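Long-range contacts in putative agmatinase (PDB 3LHL), which probably hydrolyses agmatine to putrescine and urea, as a manganese-dependent enzyme of the arginase family: residues Val90-Gly95 with Cys244-Leu249; Ile118-His123 with Ile197-Asp202. One frame throughout, in Å; residues are numbered along the deposited sequence.

Contact 1: residues Val90-Gly95 with Cys244-Leu249; sequences VPFMIG and CDIVEL
Cys244 SG lies over one face of the Phe92 ring in a sulfur-aromatic contact, 4.1 Å from the ring centroid and 25° off the normal. The sulfur is offset toward the rim and lies closest to CE2. Phe92 holds its CG anti to the backbone N (chi1 -167°), which leans the ring forward and across to the neighbouring strand, where CG2 of Ile246 meets it at the edge. Further along the same face Ile94 and Ile246 run side by side; CG1 of Ile246 sits between its own N and carbonyl carbon (chi1 58°), and Ile94 CD1 approaches Ile246 CD1 tightly, at 3.4 Å. Helix 258-278 packs on Phe92 and Ile94 here. On the other face selenomethionine Met93 extends beside Asp245 and bends at its last torsion, leaving CE 3.8 Å from Asp245 OD2, a carboxylate oxygen hydrogen-bonded to Tyr198 and Thr101. Four backbone hydrogen bonds join the strands, from Cys244 N to Pro91 O (3.0 Å) through to Gly95 N and Ile246 O (3.2 Å). Beyond them a water links Gly95 O to Leu249 N. Such in-register pairing of parallel strands, buried beneath helices, belongs to the central sheet of the arginase alpha/beta fold.

Contact 2: residues Ile118-His123 with Ile197-Asp202; sequences IHFDAH and IYLTID. With MN (manganese (II) ion), chain C; MN (manganese (II) ion), chain B.
Asp121 and Asp202 bring their carboxylates together around two manganese ions, their planes 61° apart. Metal coordination dominates this end: Asp202 holds CG anti to its backbone N (chi1 -180°), carrying OD2 to both ions, 2.4 Å from the chain C ion and 2.2 Å from the chain B ion, whereas Asp121 divides its oxygens, OD1 binding the first and OD2 the second at 2.2 Å. His123 ND1 joins the chain C ion at 2.4 Å; Asp204 completes the protein ligands there, and His98 and Asp125 do so for the other ion. Among the hydrogen bonds, Asp121 OD1 also accepts from His123 N (2.8 Å), which meets it from above the carboxylate plane and closes an Asx turn, while four backbone bonds pair the strands, ending with Asp202 N to Phe120 O at 2.8 Å. Apolar packing fills the face opposite His119 and Thr200: Ile118 CG2 presses on Leu199 CD1 at a tight 3.5 Å, and Leu199 CD1 also reaches the edge of the Phe120 ring. Phe120 and Ile201 lie side by side, both against Ile230 of helix 229-235. Carboxylates carried at the C-terminal ends of adjacent parallel strands form the binuclear manganese centre characteristic of the arginase family.

Both contacts belong to one eight-stranded parallel sheet and have centres about 10 Å apart. Across it the order is 90-95, 240-247, 196-202, 115-120, so the inner strands of contacts 1 and 2 are themselves neighbours, joined by a probable backbone hydrogen bond from Val247 N to Ile201 O (2.9 Å). Along the chain, both segments of contact 2 fall between the two of contact 1. The manganese site lies at the C-terminal ends of these strands: Glu248 CG packs against Asp202 OD2, and Glu248 has been seen as a ligand of a further manganese in this protein, though that ion is not bound to this chain in the model. Contact 1 thereby borders the metal centre that contact 2 largely builds.

Contact 1: residues Val90-Gly95 with Cys244-Leu249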
ATOM      1  N   VAL A  90     -12.796   6.948  -2.900  1.00 19.27           N
ATOM      2  CA  VAL A  90     -11.721   6.085  -2.460  1.00 18.71           C
ATOM      3  C   VAL A  90     -10.364   6.753  -2.603  1.00 18.43           C
ATOM      4  O   VAL A  90      -9.993   7.205  -3.685  1.00 18.66           O
ATOM      5  CB  VAL A  90     -11.711   4.764  -3.267  1.00 18.23           C
ATOM      6  CG1 VAL A  90     -10.541   3.884  -2.833  1.00 17.66           C
ATOM      7  CG2 VAL A  90     -13.025   4.034  -3.069  1.00 16.76           C
ATOM      8  N   PRO A  91      -9.618   6.857  -1.495  1.00 17.17           N
ATOM      9  CA  PRO A  91      -8.297   7.476  -1.559  1.00 16.89           C
ATOM     10  C   PRO A  91      -7.275   6.420  -1.970  1.00 17.46           C
ATOM     11  O   PRO A  91      -7.246   5.325  -1.408  1.00 17.22           O
ATOM     12  CB  PRO A  91      -8.074   7.970  -0.129  1.00 17.46           C
ATOM     13  CG  PRO A  91      -8.772   6.923   0.691  1.00 16.33           C
ATOM     14  CD  PRO A  91     -10.054   6.682  -0.096  1.00 17.91           C
ATOM     15  N   PHE A  92      -6.467   6.740  -2.973  1.00 15.65           N
ATOM     16  CA  PHE A  92      -5.429   5.836  -3.438  1.00 15.26           C
ATOM     17  C   PHE A  92      -4.125   6.621  -3.338  1.00 15.93           C
ATOM     18  O   PHE A  92      -3.830   7.475  -4.170  1.00 13.89           O
ATOM     19  CB  PHE A  92      -5.698   5.406  -4.879  1.00 18.17           C
ATOM     20  CG  PHE A  92      -4.852   4.253  -5.340  1.00 21.23           C
ATOM     21  CD1 PHE A  92      -5.180   3.561  -6.497  1.00 23.57           C
ATOM     22  CD2 PHE A  92      -3.721   3.865  -4.628  1.00 24.58           C
ATOM     23  CE1 PHE A  92      -4.397   2.497  -6.944  1.00 24.65           C
ATOM     24  CE2 PHE A  92      -2.928   2.799  -5.068  1.00 26.15           C
ATOM     25  CZ  PHE A  92      -3.269   2.117  -6.228  1.00 25.42           C
HETATM   26  N   MSE A  93      -3.358   6.325  -2.296  1.00 16.95           N
HETATM   27  CA  MSE A  93      -2.103   7.004  -2.030  1.00 18.02           C
HETATM   28  C   MSE A  93      -0.878   6.271  -2.585  1.00 19.04           C
HETATM   29  O   MSE A  93      -0.743   5.049  -2.451  1.00 14.49           O
HETATM   30  CB  MSE A  93      -1.974   7.201  -0.514  1.00 20.74           C
HETATM   31  CG  MSE A  93      -0.757   7.978  -0.043  1.00 26.26           C
HETATM   32 SE   MSE A  93      -0.865   8.367   1.875  1.00 37.40          SE
HETATM   33  CE  MSE A  93      -0.952   6.542   2.536  1.00 30.78           C
ATOM     34  N   ILE A  94      -0.006   7.038  -3.233  1.00 20.04           N
ATOM     35  CA  ILE A  94       1.239   6.530  -3.801  1.00 22.13           C
ATOM     36  C   ILE A  94       2.285   7.224  -2.955  1.00 24.14           C
ATOM     37  O   ILE A  94       2.716   8.333  -3.267  1.00 25.17           O
ATOM     38  CB  ILE A  94       1.457   6.992  -5.246  1.00 24.26           C
ATOM     39  CG1 ILE A  94       0.264   6.602  -6.121  1.00 25.16           C
ATOM     40  CG2 ILE A  94       2.751   6.399  -5.777  1.00 24.81           C
ATOM     41  CD1 ILE A  94      -0.045   5.128  -6.129  1.00 30.16           C
ATOM     42  N   GLY A  95       2.704   6.582  -1.880  1.00 24.58           N
ATOM     43  CA  GLY A  95       3.655   7.253  -1.028  1.00 26.50           C
ATOM     44  C   GLY A  95       5.108   6.885  -1.145  1.00 28.33           C
ATOM     45  O   GLY A  95       5.560   6.227  -2.091  1.00 26.70           O
ATOM     46  N   CYS A 244      -6.689   2.614  -0.325  1.00 17.78           N
ATOM     47  CA  CYS A 244      -5.569   1.842  -0.845  1.00 19.05           C
ATOM     48  C   CYS A 244      -4.288   2.659  -0.987  1.00 19.33           C
ATOM     49  O   CYS A 244      -4.323   3.890  -1.076  1.00 19.18           O
ATOM     50  CB  CYS A 244      -5.957   1.251  -2.209  1.00 17.70           C
ATOM     51  SG  CYS A 244      -4.686   0.237  -3.013  1.00 23.05           S
ATOM     52  N   ASP A 245      -3.154   1.961  -1.000  1.00 18.63           N
ATOM     53  CA  ASP A 245      -1.865   2.610  -1.184  1.00 17.32           C
ATOM     54  C   ASP A 245      -0.760   1.616  -1.545  1.00 16.98           C
ATOM     55  O   ASP A 245      -0.861   0.420  -1.262  1.00 16.60           O
ATOM     56  CB  ASP A 245      -1.462   3.402   0.074  1.00 17.16           C
ATOM     57  CG  ASP A 245      -1.091   2.507   1.260  1.00 18.97           C
ATOM     58  OD1 ASP A 245      -0.286   1.562   1.081  1.00 14.26           O
ATOM     59  OD2 ASP A 245      -1.594   2.764   2.379  1.00 17.79           O
ATOM     60  N   ILE A 246       0.273   2.118  -2.214  1.00 15.39           N
ATOM     61  CA  ILE A 246       1.439   1.316  -2.568  1.00 17.14           C
ATOM     62  C   ILE A 246       2.586   2.172  -2.041  1.00 17.21           C
ATOM     63  O   ILE A 246       2.574   3.394  -2.194  1.00 17.60           O
ATOM     64  CB  ILE A 246       1.586   1.098  -4.100  1.00 17.13           C
ATOM     65  CG1 ILE A 246       1.680   2.442  -4.827  1.00 16.40           C
ATOM     66  CG2 ILE A 246       0.415   0.272  -4.624  1.00 15.76           C
ATOM     67  CD1 ILE A 246       1.865   2.308  -6.338  1.00 15.50           C
ATOM     68  N   VAL A 247       3.573   1.549  -1.413  1.00 16.19           N
ATOM     69  CA  VAL A 247       4.655   2.327  -0.836  1.00 14.12           C
ATOM     70  C   VAL A 247       6.026   1.685  -0.940  1.00 13.76           C
ATOM     71  O   VAL A 247       6.162   0.544  -1.360  1.00 12.06           O
ATOM     72  CB  VAL A 247       4.370   2.591   0.674  1.00 13.59           C
ATOM     73  CG1 VAL A 247       3.064   3.369   0.841  1.00 10.91           C
ATOM     74  CG2 VAL A 247       4.274   1.262   1.416  1.00 12.00           C
ATOM     75  N   GLU A 248       7.034   2.460  -0.546  1.00 14.93           N
ATOM     76  CA  GLU A 248       8.427   2.039  -0.505  1.00 15.03           C
ATOM     77  C   GLU A 248       9.190   1.936  -1.829  1.00 15.78           C
ATOM     78  O   GLU A 248      10.282   1.358  -1.877  1.00 14.92           O
ATOM     79  CB  GLU A 248       8.550   0.733   0.300  1.00 14.19           C
ATOM     80  CG  GLU A 248       8.182   0.893   1.781  1.00 14.19           C
ATOM     81  CD  GLU A 248       9.056   1.920   2.521  1.00 19.12           C
ATOM     82  OE1 GLU A 248       9.739   2.725   1.852  1.00 17.07           O
ATOM     83  OE2 GLU A 248       9.051   1.935   3.778  1.00 19.54           O
ATOM     84  N   LEU A 249       8.620   2.476  -2.901  1.00 15.01           N
ATOM     85  CA  LEU A 249       9.338   2.490  -4.169  1.00 15.24           C
ATOM     86  C   LEU A 249      10.393   3.576  -3.982  1.00 15.69           C
ATOM     87  O   LEU A 249      10.059   4.728  -3.704  1.00 14.20           O
ATOM     88  CB  LEU A 249       8.440   2.891  -5.343  1.00 14.87           C
ATOM     89  CG  LEU A 249       9.259   3.365  -6.563  1.00 18.92           C
ATOM     90  CD1 LEU A 249       9.933   2.166  -7.245  1.00 14.49           C
ATOM     91  CD2 LEU A 249       8.364   4.093  -7.551  1.00 13.74           C
TER
HETATM   92  O   HOH W   1       5.764   3.507  -3.631  1.00 12.21           O

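Contact 2: residues Ile118-His123 with Ile197-Asp202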
ATOM      1  N   ILE A 118      -5.562  -5.453   4.662  1.00 19.37           N
ATOM      2  CA  ILE A 118      -4.812  -6.432   3.889  1.00 19.78           C
ATOM      3  C   ILE A 118      -3.429  -5.811   3.721  1.00 19.81           C
ATOM      4  O   ILE A 118      -3.290  -4.707   3.187  1.00 20.89           O
ATOM      5  CB  ILE A 118      -5.487  -6.718   2.527  1.00 19.90           C
ATOM      6  CG1 ILE A 118      -6.779  -7.515   2.770  1.00 21.06           C
ATOM      7  CG2 ILE A 118      -4.540  -7.502   1.614  1.00 17.96           C
ATOM      8  CD1 ILE A 118      -7.529  -7.928   1.507  1.00 19.33           C
ATOM      9  N   HIS A 119      -2.416  -6.528   4.199  1.00 18.58           N
ATOM     10  CA  HIS A 119      -1.037  -6.052   4.198  1.00 16.66           C
ATOM     11  C   HIS A 119      -0.026  -6.932   3.446  1.00 16.59           C
ATOM     12  O   HIS A 119       0.197  -8.086   3.807  1.00 18.25           O
ATOM     13  CB  HIS A 119      -0.628  -5.887   5.668  1.00 16.75           C
ATOM     14  CG  HIS A 119       0.814  -5.548   5.891  1.00 17.79           C
ATOM     15  ND1 HIS A 119       1.421  -4.442   5.330  1.00 19.41           N
ATOM     16  CD2 HIS A 119       1.747  -6.127   6.683  1.00 17.11           C
ATOM     17  CE1 HIS A 119       2.664  -4.355   5.770  1.00 19.41           C
ATOM     18  NE2 HIS A 119       2.887  -5.364   6.593  1.00 19.66           N
ATOM     19  N   PHE A 120       0.573  -6.378   2.395  1.00 14.33           N
ATOM     20  CA  PHE A 120       1.586  -7.079   1.606  1.00 14.88           C
ATOM     21  C   PHE A 120       2.920  -6.430   1.953  1.00 15.22           C
ATOM     22  O   PHE A 120       3.059  -5.204   1.902  1.00 12.71           O
ATOM     23  CB  PHE A 120       1.292  -6.951   0.108  1.00 15.04           C
ATOM     24  CG  PHE A 120       0.202  -7.872  -0.371  1.00 16.64           C
ATOM     25  CD1 PHE A 120       0.485  -9.198  -0.689  1.00 14.61           C
ATOM     26  CD2 PHE A 120      -1.112  -7.424  -0.471  1.00 15.63           C
ATOM     27  CE1 PHE A 120      -0.529 -10.069  -1.100  1.00 15.85           C
ATOM     28  CE2 PHE A 120      -2.135  -8.290  -0.881  1.00 16.63           C
ATOM     29  CZ  PHE A 120      -1.845  -9.610  -1.195  1.00 14.69           C
ATOM     30  N   ASP A 121       3.907  -7.249   2.290  1.00 14.72           N
ATOM     31  CA  ASP A 121       5.185  -6.702   2.714  1.00 15.49           C
ATOM     32  C   ASP A 121       6.225  -7.810   2.859  1.00 16.35           C
ATOM     33  O   ASP A 121       5.882  -8.990   2.992  1.00 15.89           O
ATOM     34  CB  ASP A 121       4.991  -6.037   4.085  1.00 14.11           C
ATOM     35  CG  ASP A 121       5.925  -4.856   4.321  1.00 16.01           C
ATOM     36  OD1 ASP A 121       7.160  -5.011   4.175  1.00  9.87           O
ATOM     37  OD2 ASP A 121       5.403  -3.772   4.666  1.00 13.76           O
ATOM     38  N   ALA A 122       7.495  -7.420   2.842  1.00 15.11           N
ATOM     39  CA  ALA A 122       8.583  -8.366   3.033  1.00 15.36           C
ATOM     40  C   ALA A 122       8.856  -8.349   4.535  1.00 17.72           C
ATOM     41  O   ALA A 122       9.393  -9.312   5.097  1.00 20.14           O
ATOM     42  CB  ALA A 122       9.807  -7.913   2.279  1.00 14.32           C
ATOM     43  N   HIS A 123       8.456  -7.250   5.175  1.00 16.07           N
ATOM     44  CA  HIS A 123       8.652  -7.057   6.610  1.00 17.69           C
ATOM     45  C   HIS A 123       7.344  -7.033   7.398  1.00 18.02           C
ATOM     46  O   HIS A 123       6.305  -6.598   6.889  1.00 16.92           O
ATOM     47  CB  HIS A 123       9.417  -5.752   6.855  1.00 15.82           C
ATOM     48  CG  HIS A 123      10.592  -5.575   5.947  1.00 18.72           C
ATOM     49  ND1 HIS A 123      10.486  -4.992   4.701  1.00 16.36           N
ATOM     50  CD2 HIS A 123      11.878  -5.986   6.063  1.00 16.78           C
ATOM     51  CE1 HIS A 123      11.656  -5.055   4.089  1.00 18.09           C
ATOM     52  NE2 HIS A 123      12.517  -5.654   4.894  1.00 16.79           N
ATOM     53  N   ILE A 197     -12.345  -3.150   3.261  1.00 19.70           N
ATOM     54  CA  ILE A 197     -10.911  -3.339   3.362  1.00 20.29           C
ATOM     55  C   ILE A 197     -10.037  -2.122   3.066  1.00 19.41           C
ATOM     56  O   ILE A 197     -10.360  -1.289   2.214  1.00 18.40           O
ATOM     57  CB  ILE A 197     -10.471  -4.500   2.399  1.00 20.51           C
ATOM     58  CG1 ILE A 197     -10.769  -5.862   3.033  1.00 22.47           C
ATOM     59  CG2 ILE A 197      -8.992  -4.387   2.045  1.00 22.45           C
ATOM     60  CD1 ILE A 197     -12.244  -6.202   3.154  1.00 22.96           C
ATOM     61  N   TYR A 198      -8.935  -2.019   3.802  1.00 18.84           N
ATOM     62  CA  TYR A 198      -7.955  -0.979   3.536  1.00 18.56           C
ATOM     63  C   TYR A 198      -6.778  -1.806   3.034  1.00 18.10           C
ATOM     64  O   TYR A 198      -6.236  -2.633   3.769  1.00 19.11           O
ATOM     65  CB  TYR A 198      -7.517  -0.218   4.781  1.00 16.10           C
ATOM     66  CG  TYR A 198      -6.554   0.893   4.412  1.00 16.81           C
ATOM     67  CD1 TYR A 198      -7.012   2.184   4.157  1.00 15.33           C
ATOM     68  CD2 TYR A 198      -5.198   0.627   4.212  1.00 16.42           C
ATOM     69  CE1 TYR A 198      -6.145   3.182   3.704  1.00 17.99           C
ATOM     70  CE2 TYR A 198      -4.324   1.614   3.758  1.00 17.52           C
ATOM     71  CZ  TYR A 198      -4.803   2.890   3.505  1.00 18.13           C
ATOM     72  OH  TYR A 198      -3.945   3.862   3.032  1.00 16.92           O
ATOM     73  N   LEU A 199      -6.399  -1.602   1.781  1.00 17.48           N
ATOM     74  CA  LEU A 199      -5.301  -2.356   1.189  1.00 14.66           C
ATOM     75  C   LEU A 199      -4.003  -1.567   1.162  1.00 14.27           C
ATOM     76  O   LEU A 199      -3.906  -0.542   0.494  1.00 17.23           O
ATOM     77  CB  LEU A 199      -5.678  -2.772  -0.232  1.00 13.11           C
ATOM     78  CG  LEU A 199      -4.610  -3.434  -1.102  1.00 14.11           C
ATOM     79  CD1 LEU A 199      -4.196  -4.771  -0.510  1.00 10.42           C
ATOM     80  CD2 LEU A 199      -5.168  -3.615  -2.512  1.00 14.95           C
ATOM     81  N   THR A 200      -3.008  -2.045   1.900  1.00 13.81           N
ATOM     82  CA  THR A 200      -1.709  -1.390   1.936  1.00 13.91           C
ATOM     83  C   THR A 200      -0.656  -2.339   1.375  1.00 14.39           C
ATOM     84  O   THR A 200      -0.406  -3.417   1.920  1.00 14.17           O
ATOM     85  CB  THR A 200      -1.311  -0.964   3.379  1.00 14.51           C
ATOM     86  OG1 THR A 200       0.001  -0.379   3.353  1.00 13.41           O
ATOM     87  CG2 THR A 200      -1.323  -2.161   4.330  1.00  9.91           C
ATOM     88  N   ILE A 201      -0.044  -1.926   0.276  1.00 14.55           N
ATOM     89  CA  ILE A 201       0.967  -2.736  -0.385  1.00 13.85           C
ATOM     90  C   ILE A 201       2.371  -2.136  -0.332  1.00 14.55           C
ATOM     91  O   ILE A 201       2.650  -1.121  -0.978  1.00 13.75           O
ATOM     92  CB  ILE A 201       0.594  -2.965  -1.872  1.00 12.83           C
ATOM     93  CG1 ILE A 201      -0.628  -3.881  -1.960  1.00 12.90           C
ATOM     94  CG2 ILE A 201       1.783  -3.557  -2.640  1.00 12.16           C
ATOM     95  CD1 ILE A 201      -1.102  -4.134  -3.377  1.00 13.63           C
ATOM     96  N   ASP A 202       3.246  -2.758   0.453  1.00 14.22           N
ATOM     97  CA  ASP A 202       4.635  -2.327   0.521  1.00 14.33           C
ATOM     98  C   ASP A 202       5.245  -3.060  -0.676  1.00 15.25           C
ATOM     99  O   ASP A 202       5.284  -4.291  -0.694  1.00 14.07           O
ATOM    100  CB  ASP A 202       5.298  -2.809   1.807  1.00 15.07           C
ATOM    101  CG  ASP A 202       6.741  -2.374   1.907  1.00 16.82           C
ATOM    102  OD1 ASP A 202       7.445  -2.434   0.880  1.00 19.06           O
ATOM    103  OD2 ASP A 202       7.175  -1.981   3.005  1.00 15.60           O
TER
HETATM  104 MN    MN C 302       8.848  -3.503   3.711  1.00 17.84          MN
HETATM  105 MN    MN B 301       6.417  -1.900   5.091  1.00 18.22          MN